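Local coordinates for protein putative siderophore-degrading esterase (Eurofung) (Emericella nidulans, PDB 6GUO) that hydrolyses the ester bonds of the bacterial siderophore enterobactin inside the fungal cell, releasing the iron it carries, at residues 141-144 and 145-149; 67-70 and 71-75; 236-239 and 240-243. All blocks are in the same frame, centred on the assembly; numbering follows the deposited sequence.

Interaction 1: 141-144 and 145-149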
loop_
_atom_site.group_PDB
_atom_site.type_symbol
_atom_site.label_atom_id
_atom_site.label_comp_id
_atom_site.label_asym_id
_atom_site.label_seq_id
_atom_site.Cartn_x
_atom_site.Cartn_y
_atom_site.Cartn_z
ATOM N N ILE A 141 -13.178 -6.899 -23.883
ATOM C CA ILE A 141 -12.769 -8.274 -23.571
ATOM C C ILE A 141 -12.696 -8.518 -22.062
ATOM O O ILE A 141 -13.366 -9.417 -21.547
ATOM C CB ILE A 141 -11.407 -8.622 -24.228
ATOM C CG1 ILE A 141 -11.428 -8.321 -25.735
ATOM C CG2 ILE A 141 -11.024 -10.078 -23.971
ATOM C CD1 ILE A 141 -12.482 -9.071 -26.533
ATOM N N VAL A 142 -11.899 -7.719 -21.356
ATOM C CA VAL A 142 -11.664 -7.959 -19.925
ATOM C C VAL A 142 -12.908 -7.643 -19.099
ATOM O O VAL A 142 -13.390 -8.477 -18.333
ATOM C CB VAL A 142 -10.461 -7.152 -19.386
ATOM C CG1 VAL A 142 -10.290 -7.368 -17.884
ATOM C CG2 VAL A 142 -9.187 -7.544 -20.124
ATOM N N ARG A 143 -13.432 -6.442 -19.268
ATOM C CA ARG A 143 -14.565 -5.996 -18.464
ATOM C C ARG A 143 -15.816 -6.882 -18.609
ATOM O O ARG A 143 -16.404 -7.270 -17.604
ATOM C CB ARG A 143 -14.851 -4.528 -18.747
ATOM C CG ARG A 143 -16.051 -3.962 -18.030
ATOM C CD ARG A 143 -15.864 -2.467 -17.904
ATOM N NE ARG A 143 -17.090 -1.805 -17.518
ATOM C CZ ARG A 143 -17.230 -0.487 -17.412
ATOM N NH1 ARG A 143 -18.410 0.011 -17.056
ATOM N NH2 ARG A 143 -16.202 0.334 -17.653
ATOM N N PRO A 144 -16.206 -7.232 -19.850
ATOM C CA PRO A 144 -17.335 -8.152 -19.994
ATOM C C PRO A 144 -17.081 -9.551 -19.443
ATOM O O PRO A 144 -18.006 -10.167 -18.934
ATOM C CB PRO A 144 -17.575 -8.184 -21.511
ATOM C CG PRO A 144 -17.055 -6.869 -21.986
ATOM C CD PRO A 144 -15.826 -6.652 -21.148
ATOM N N PHE A 145 -15.849 -10.047 -19.530
ATOM C CA PHE A 145 -15.503 -11.318 -18.900
ATOM C C PHE A 145 -15.753 -11.265 -17.390
ATOM O O PHE A 145 -16.390 -12.156 -16.829
ATOM C CB PHE A 145 -14.050 -11.703 -19.193
ATOM C CG PHE A 145 -13.572 -12.893 -18.410
ATOM C CD1 PHE A 145 -13.953 -14.179 -18.781
ATOM C CD2 PHE A 145 -12.743 -12.732 -17.298
ATOM C CE1 PHE A 145 -13.517 -15.283 -18.062
ATOM C CE2 PHE A 145 -12.309 -13.833 -16.573
ATOM C CZ PHE A 145 -12.694 -15.110 -16.958
ATOM N N VAL A 146 -15.276 -10.205 -16.744
ATOM C CA VAL A 146 -15.448 -10.055 -15.297
ATOM C C VAL A 146 -16.932 -9.907 -14.930
ATOM O O VAL A 146 -17.426 -10.586 -14.020
ATOM C CB VAL A 146 -14.607 -8.875 -14.753
ATOM C CG1 VAL A 146 -14.918 -8.603 -13.283
ATOM C CG2 VAL A 146 -13.124 -9.174 -14.928
ATOM N N GLU A 147 -17.641 -9.055 -15.662
ATOM C CA GLU A 147 -19.043 -8.753 -15.357
ATOM C C GLU A 147 -20.009 -9.884 -15.732
ATOM O O GLU A 147 -20.905 -10.200 -14.954
ATOM C CB GLU A 147 -19.473 -7.442 -16.020
ATOM C CG GLU A 147 -18.812 -6.205 -15.416
ATOM C CD GLU A 147 -19.422 -4.887 -15.877
ATOM O OE1 GLU A 147 -20.457 -4.902 -16.578
ATOM O OE2 GLU A 147 -18.861 -3.821 -15.536
ATOM N N LEU A 148 -19.818 -10.491 -16.905
ATOM C CA LEU A 148 -20.772 -11.471 -17.439
ATOM C C LEU A 148 -20.413 -12.934 -17.160
ATOM O O LEU A 148 -21.317 -13.772 -17.114
ATOM C CB LEU A 148 -20.971 -11.257 -18.944
ATOM C CG LEU A 148 -21.288 -9.828 -19.411
ATOM C CD1 LEU A 148 -21.691 -9.834 -20.878
ATOM C CD2 LEU A 148 -22.371 -9.153 -18.581
ATOM N N LYS A 149 -19.126 -13.248 -16.988
ATOM C CA LYS A 149 -18.687 -14.628 -16.705
ATOM C C LYS A 149 -18.285 -14.865 -15.244
ATOM O O LYS A 149 -18.694 -15.863 -14.647
ATOM C CB LYS A 149 -17.538 -15.047 -17.631
ATOM C CG LYS A 149 -17.912 -15.147 -19.106
ATOM C CD LYS A 149 -18.850 -16.317 -19.378
ATOM C CE LYS A 149 -18.640 -16.914 -20.757
ATOM N NZ LYS A 149 -17.385 -17.716 -20.846
#
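Arg143 and Glu147 run side by side, one helical turn apart, and point the same way; both are long and flexible enough to bring opposite charges together on this partly exposed flank. The glutamate's CB lies 3.5 Å from Arg143 O, the carbonyl that accepts the backbone bond from Glu147 N (2.9 Å). CG, anti to its own carbonyl carbon (chi1 -69°), stays close to the same oxygen, at 3.4 Å. CD then passes the arginine methylene CG, and at the end OE2 receives a weak hydrogen bond from Arg143 NE at 3.3 Å, bent to 142°, as part of a salt bridge. The carboxylate and guanidinium planes are turned 50° from each other, and the arginine's NH2 bonds weakly to Ser181 O. This is an i to i+4 ion pair on helix 131-150 of the alpha/beta-hydrolase fold. Pro144 has no N-H for the preceding turn, and the helix kinks there, yet its carbonyl still takes Leu148 N at 2.7 Å. Branched, apolar Val142 and Val146 suit the buried side, both packing on Ile87 of strand 83-90. The flat Phe145 ring suits an aromatic cluster between subunits, edge-to-face with Trp21 and stacked with Phe7 of the second subunit.

Interaction 2: 67-70 and 71-75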
loop_
_atom_site.group_PDB
_atom_site.type_symbol
_atom_site.label_atom_id
_atom_site.label_comp_id
_atom_site.label_asym_id
_atom_site.label_seq_id
_atom_site.Cartn_x
_atom_site.Cartn_y
_atom_site.Cartn_z
ATOM N N ALA A 67 -4.015 -2.548 -3.886
ATOM C CA ALA A 67 -5.419 -2.164 -4.057
ATOM C C ALA A 67 -6.332 -3.117 -3.282
ATOM O O ALA A 67 -7.236 -2.682 -2.568
ATOM C CB ALA A 67 -5.790 -2.156 -5.528
ATOM N N THR A 68 -6.070 -4.416 -3.409
ATOM C CA THR A 68 -6.857 -5.442 -2.727
ATOM C C THR A 68 -6.876 -5.220 -1.212
ATOM O O THR A 68 -7.942 -5.178 -0.589
ATOM C CB THR A 68 -6.322 -6.841 -3.071
ATOM O OG1 THR A 68 -6.504 -7.074 -4.477
ATOM C CG2 THR A 68 -7.028 -7.933 -2.263
ATOM N N GLU A 69 -5.697 -5.055 -0.626
ATOM C CA GLU A 69 -5.612 -4.939 0.826
ATOM C C GLU A 69 -6.158 -3.617 1.358
ATOM O O GLU A 69 -6.792 -3.601 2.411
ATOM C CB GLU A 69 -4.192 -5.149 1.304
ATOM C CG GLU A 69 -4.131 -5.505 2.775
ATOM C CD GLU A 69 -2.797 -6.084 3.139
ATOM O OE1 GLU A 69 -1.828 -5.306 3.129
ATOM O OE2 GLU A 69 -2.712 -7.305 3.405
ATOM N N THR A 70 -5.918 -2.519 0.641
ATOM C CA THR A 70 -6.490 -1.230 1.019
ATOM C C THR A 70 -8.011 -1.317 1.112
ATOM O O THR A 70 -8.607 -0.837 2.080
ATOM C CB THR A 70 -6.104 -0.113 0.027
ATOM O OG1 THR A 70 -4.682 -0.085 -0.146
ATOM C CG2 THR A 70 -6.576 1.230 0.537
ATOM N N LEU A 71 -8.632 -1.942 0.114
ATOM C CA LEU A 71 -10.084 -2.137 0.118
ATOM C C LEU A 71 -10.546 -3.040 1.263
ATOM O O LEU A 71 -11.545 -2.749 1.912
ATOM C CB LEU A 71 -10.570 -2.697 -1.224
ATOM C CG LEU A 71 -10.617 -1.665 -2.351
ATOM C CD1 LEU A 71 -10.637 -2.372 -3.694
ATOM C CD2 LEU A 71 -11.813 -0.734 -2.194
ATOM N N ARG A 72 -9.803 -4.110 1.531
ATOM C CA ARG A 72 -10.191 -5.054 2.579
ATOM C C ARG A 72 -10.098 -4.449 3.981
ATOM O O ARG A 72 -10.936 -4.750 4.825
ATOM C CB ARG A 72 -9.403 -6.355 2.469
ATOM C CG ARG A 72 -9.885 -7.168 1.282
ATOM C CD ARG A 72 -9.002 -8.350 0.950
ATOM N NE ARG A 72 -9.549 -9.032 -0.218
ATOM C CZ ARG A 72 -9.129 -10.198 -0.707
ATOM N NH1 ARG A 72 -8.126 -10.864 -0.141
ATOM N NH2 ARG A 72 -9.736 -10.708 -1.783
ATOM N N ARG A 73 -9.114 -3.577 4.214
ATOM C CA ARG A 73 -9.064 -2.821 5.475
ATOM C C ARG A 73 -10.286 -1.922 5.620
ATOM O O ARG A 73 -10.945 -1.928 6.662
ATOM C CB ARG A 73 -7.786 -1.989 5.583
ATOM C CG ARG A 73 -6.538 -2.817 5.838
ATOM C CD ARG A 73 -5.395 -1.950 6.319
ATOM N NE ARG A 73 -4.995 -0.944 5.336
ATOM C CZ ARG A 73 -4.065 -1.096 4.389
ATOM N NH1 ARG A 73 -3.383 -2.232 4.239
ATOM N NH2 ARG A 73 -3.798 -0.079 3.579
ATOM N N ARG A 74 -10.604 -1.168 4.568
ATOM C CA ARG A 74 -11.752 -0.259 4.619
ATOM C C ARG A 74 -13.087 -0.994 4.748
ATOM O O ARG A 74 -13.956 -0.571 5.514
ATOM C CB ARG A 74 -11.780 0.673 3.414
ATOM C CG ARG A 74 -12.974 1.612 3.453
ATOM C CD ARG A 74 -12.664 2.987 2.915
ATOM N NE ARG A 74 -13.887 3.782 2.825
ATOM C CZ ARG A 74 -13.939 5.095 2.617
ATOM N NH1 ARG A 74 -15.125 5.695 2.546
ATOM N NH2 ARG A 74 -12.826 5.818 2.483
ATOM N N GLU A 75 -13.245 -2.076 3.988
ATOM C CA GLU A 75 -14.452 -2.911 4.054
ATOM C C GLU A 75 -14.647 -3.558 5.434
ATOM O O GLU A 75 -15.784 -3.741 5.870
ATOM C CB GLU A 75 -14.446 -3.960 2.926
ATOM C CG GLU A 75 -14.659 -3.334 1.548
ATOM C CD GLU A 75 -14.214 -4.198 0.367
ATOM O OE1 GLU A 75 -13.637 -5.296 0.557
ATOM O OE2 GLU A 75 -14.433 -3.749 -0.781
HETATM O O HOH W 1 -2.399 -0.090 1.248
#
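Four successive i to i+4 hydrogen bonds, from Leu71 N to Ala67 O through Arg74 N to Thr70 O, carry regular alpha-helix across the join. Thr68 and Arg72 lie alongside each other, and the methyl CG2 of Thr68 sits over the centre of the arginine's guanidinium, 3.4 Å from Arg72 NE. The threonine torsion divides its two branches: CG2, anti to the backbone N, faces Arg72, while OG1 turns beside that N to bond Phe64 O and Ser36 OG. A beta-branched residue with one methyl and one hydroxyl thus serves both needs. Arg72, extended from CG to NE, delivers NH1 to Arg16 O and NH2 to Trp37 O.

Glu69 and Arg73 make a looser pair. Glu69 OE1 lies at the guanidinium edge, in its plane, in a long salt bridge of 3.6 Å to Arg73 NH1; the carboxylate and guanidinium planes are 55° apart. A bend at chi3 (-62°) folds Arg73 back and brings one guanidinium face against Glu69 O and Thr70 CA, both near its rim. A water accepts from Arg73 NH2 at 2.7 Å and donates to Thr70 OG1 at 2.7 Å, and that hydroxyl also bonds Thr66 O.

Helix 60-77 is the crossover of a beta-alpha-beta unit between strands 52-58 and 83-90. Glu69 OE1 and Arg73 NH1 both bond Thr66 OG1 of the second subunit, and NH1 also reaches Ala62 O there. Buried charges are therefore shared between a long intrahelical pair and intersubunit hydrogen bonds, which probably offset much of the cost of burying them at the dimer interface.

Interaction 3: 236-239 and 240-243; sequences VESD and EMFK
Asp239 begins the first helical turn, and its carbonyl O accepts Lys243 N at 2.9 Å. Lysine suits the exposed side of this turn: its CG lies 3.4 Å from Asp239 O before the extended chain carries NZ outward, to a long salt bridge with Glu240. The aspartate's own carboxylate leads away from the turn, and OD1 pairs with Arg233.

Glu237 stands just before the cap. With CG anti to the backbone N (chi1 -177°) and the chain extended, its side chain crosses that of Phe242 at about a right angle, with carboxylate and ring planes 70° apart. Glu237 OE2 comes within 3.4 Å of Phe242 CA and OE1 within 3.8 Å of Phe242 CD1. OE2 also has a salt bridge to Arg245, and OE1 accepts from Gln234 N, so both oxygens are held.

Between them Ser238 is the N-cap. Its small side chain, turned between backbone N and carbonyl carbon (chi1 74°), brings OG to accept Met241 N at 3.2 Å, satisfying an amide of the first turn; Phe242 N goes to Ser238 O at 3.0 Å. The cap closes the long loop leaving strand 219-225 and starts helix 239-252, at the surface far from the chain's centre, with helix 254-268 following.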
loop_
_atom_site.group_PDB
_atom_site.type_symbol
_atom_site.label_atom_id
_atom_site.label_comp_id
_atom_site.label_asym_id
_atom_site.label_seq_id
_atom_site.Cartn_x
_atom_site.Cartn_y
_atom_site.Cartn_z
ATOM N N VAL A 236 23.026 7.107 0.040
ATOM C CA VAL A 236 23.995 6.402 -0.789
ATOM C C VAL A 236 23.593 6.649 -2.243
ATOM O O VAL A 236 22.664 6.023 -2.764
ATOM C CB VAL A 236 24.024 4.887 -0.475
ATOM C CG1 VAL A 236 25.155 4.203 -1.233
ATOM C CG2 VAL A 236 24.178 4.652 1.024
ATOM N N GLU A 237 24.273 7.601 -2.874
ATOM C CA GLU A 237 24.046 7.934 -4.279
ATOM C C GLU A 237 25.217 8.766 -4.773
ATOM O O GLU A 237 25.619 9.719 -4.101
ATOM C CB GLU A 237 22.743 8.725 -4.453
ATOM C CG GLU A 237 22.407 9.044 -5.901
ATOM C CD GLU A 237 21.042 9.680 -6.084
ATOM O OE1 GLU A 237 20.526 10.328 -5.144
ATOM O OE2 GLU A 237 20.485 9.536 -7.193
ATOM N N SER A 238 25.753 8.414 -5.943
ATOM C CA SER A 238 26.876 9.152 -6.526
ATOM C C SER A 238 26.416 10.513 -7.043
ATOM O O SER A 238 25.226 10.723 -7.300
ATOM C CB SER A 238 27.531 8.356 -7.659
ATOM O OG SER A 238 26.724 8.358 -8.825
ATOM N N ASP A 239 27.374 11.419 -7.208
ATOM C CA ASP A 239 27.097 12.773 -7.701
ATOM C C ASP A 239 26.421 12.729 -9.059
ATOM O O ASP A 239 25.369 13.341 -9.255
ATOM C CB ASP A 239 28.380 13.595 -7.830
ATOM C CG ASP A 239 29.127 13.721 -6.527
ATOM O OD1 ASP A 239 28.494 13.996 -5.491
ATOM O OD2 ASP A 239 30.359 13.534 -6.536
ATOM N N GLU A 240 27.024 11.995 -9.991
ATOM C CA GLU A 240 26.505 11.929 -11.354
ATOM C C GLU A 240 25.156 11.241 -11.450
ATOM O O GLU A 240 24.321 11.670 -12.242
ATOM C CB GLU A 240 27.512 11.273 -12.311
ATOM C CG GLU A 240 28.789 12.079 -12.526
ATOM C CD GLU A 240 28.543 13.579 -12.671
ATOM O OE1 GLU A 240 27.908 13.972 -13.666
ATOM O OE2 GLU A 240 28.983 14.348 -11.771
ATOM N N MET A 241 24.928 10.199 -10.649
ATOM C CA MET A 241 23.622 9.540 -10.646
ATOM C C MET A 241 22.530 10.477 -10.121
ATOM O O MET A 241 21.431 10.486 -10.661
ATOM C CB MET A 241 23.645 8.211 -9.877
ATOM C CG MET A 241 24.412 7.095 -10.587
ATOM S SD MET A 241 23.746 6.582 -12.189
ATOM C CE MET A 241 25.146 5.681 -12.854
ATOM N N PHE A 242 22.842 11.283 -9.105
ATOM C CA PHE A 242 21.912 12.315 -8.632
ATOM C C PHE A 242 21.652 13.395 -9.691
ATOM O O PHE A 242 20.509 13.806 -9.897
ATOM C CB PHE A 242 22.412 12.969 -7.336
ATOM C CG PHE A 242 21.533 14.092 -6.851
ATOM C CD1 PHE A 242 20.202 13.850 -6.521
ATOM C CD2 PHE A 242 22.020 15.395 -6.751
ATOM C CE1 PHE A 242 19.378 14.879 -6.085
ATOM C CE2 PHE A 242 21.199 16.430 -6.315
ATOM C CZ PHE A 242 19.876 16.172 -5.981
ATOM N N LYS A 243 22.708 13.854 -10.357
ATOM C CA LYS A 243 22.560 14.875 -11.400
ATOM C C LYS A 243 21.742 14.377 -12.598
ATOM O O LYS A 243 20.980 15.154 -13.186
ATOM C CB LYS A 243 23.923 15.415 -11.828
ATOM C CG LYS A 243 24.568 16.241 -10.733
ATOM C CD LYS A 243 26.008 16.585 -11.039
ATOM C CE LYS A 243 26.660 17.262 -9.847
ATOM N NZ LYS A 243 28.060 17.660 -10.148
#

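All three contacts are local, along or at the start of a helix, and they are spread through one alpha/beta-hydrolase chain. Interactions 1 and 2 lie on helices that both pack on strand 83-90; their centres are 22 Å apart and their nearest atoms about 12 Å, and both also touch the second subunit of the homodimer. Interaction 3 is remote, its centre 37 Å from that of interaction 2 and 47 Å from that of interaction 1, on the opposite side of the chain's centre from interaction 1. The GxSxG sequence around Ser165, consistent with a nucleophile elbow, spans the end of strand 156-164, with Ser165 just beyond it; Arg143 and Glu147 of interaction 1 pack against that strand.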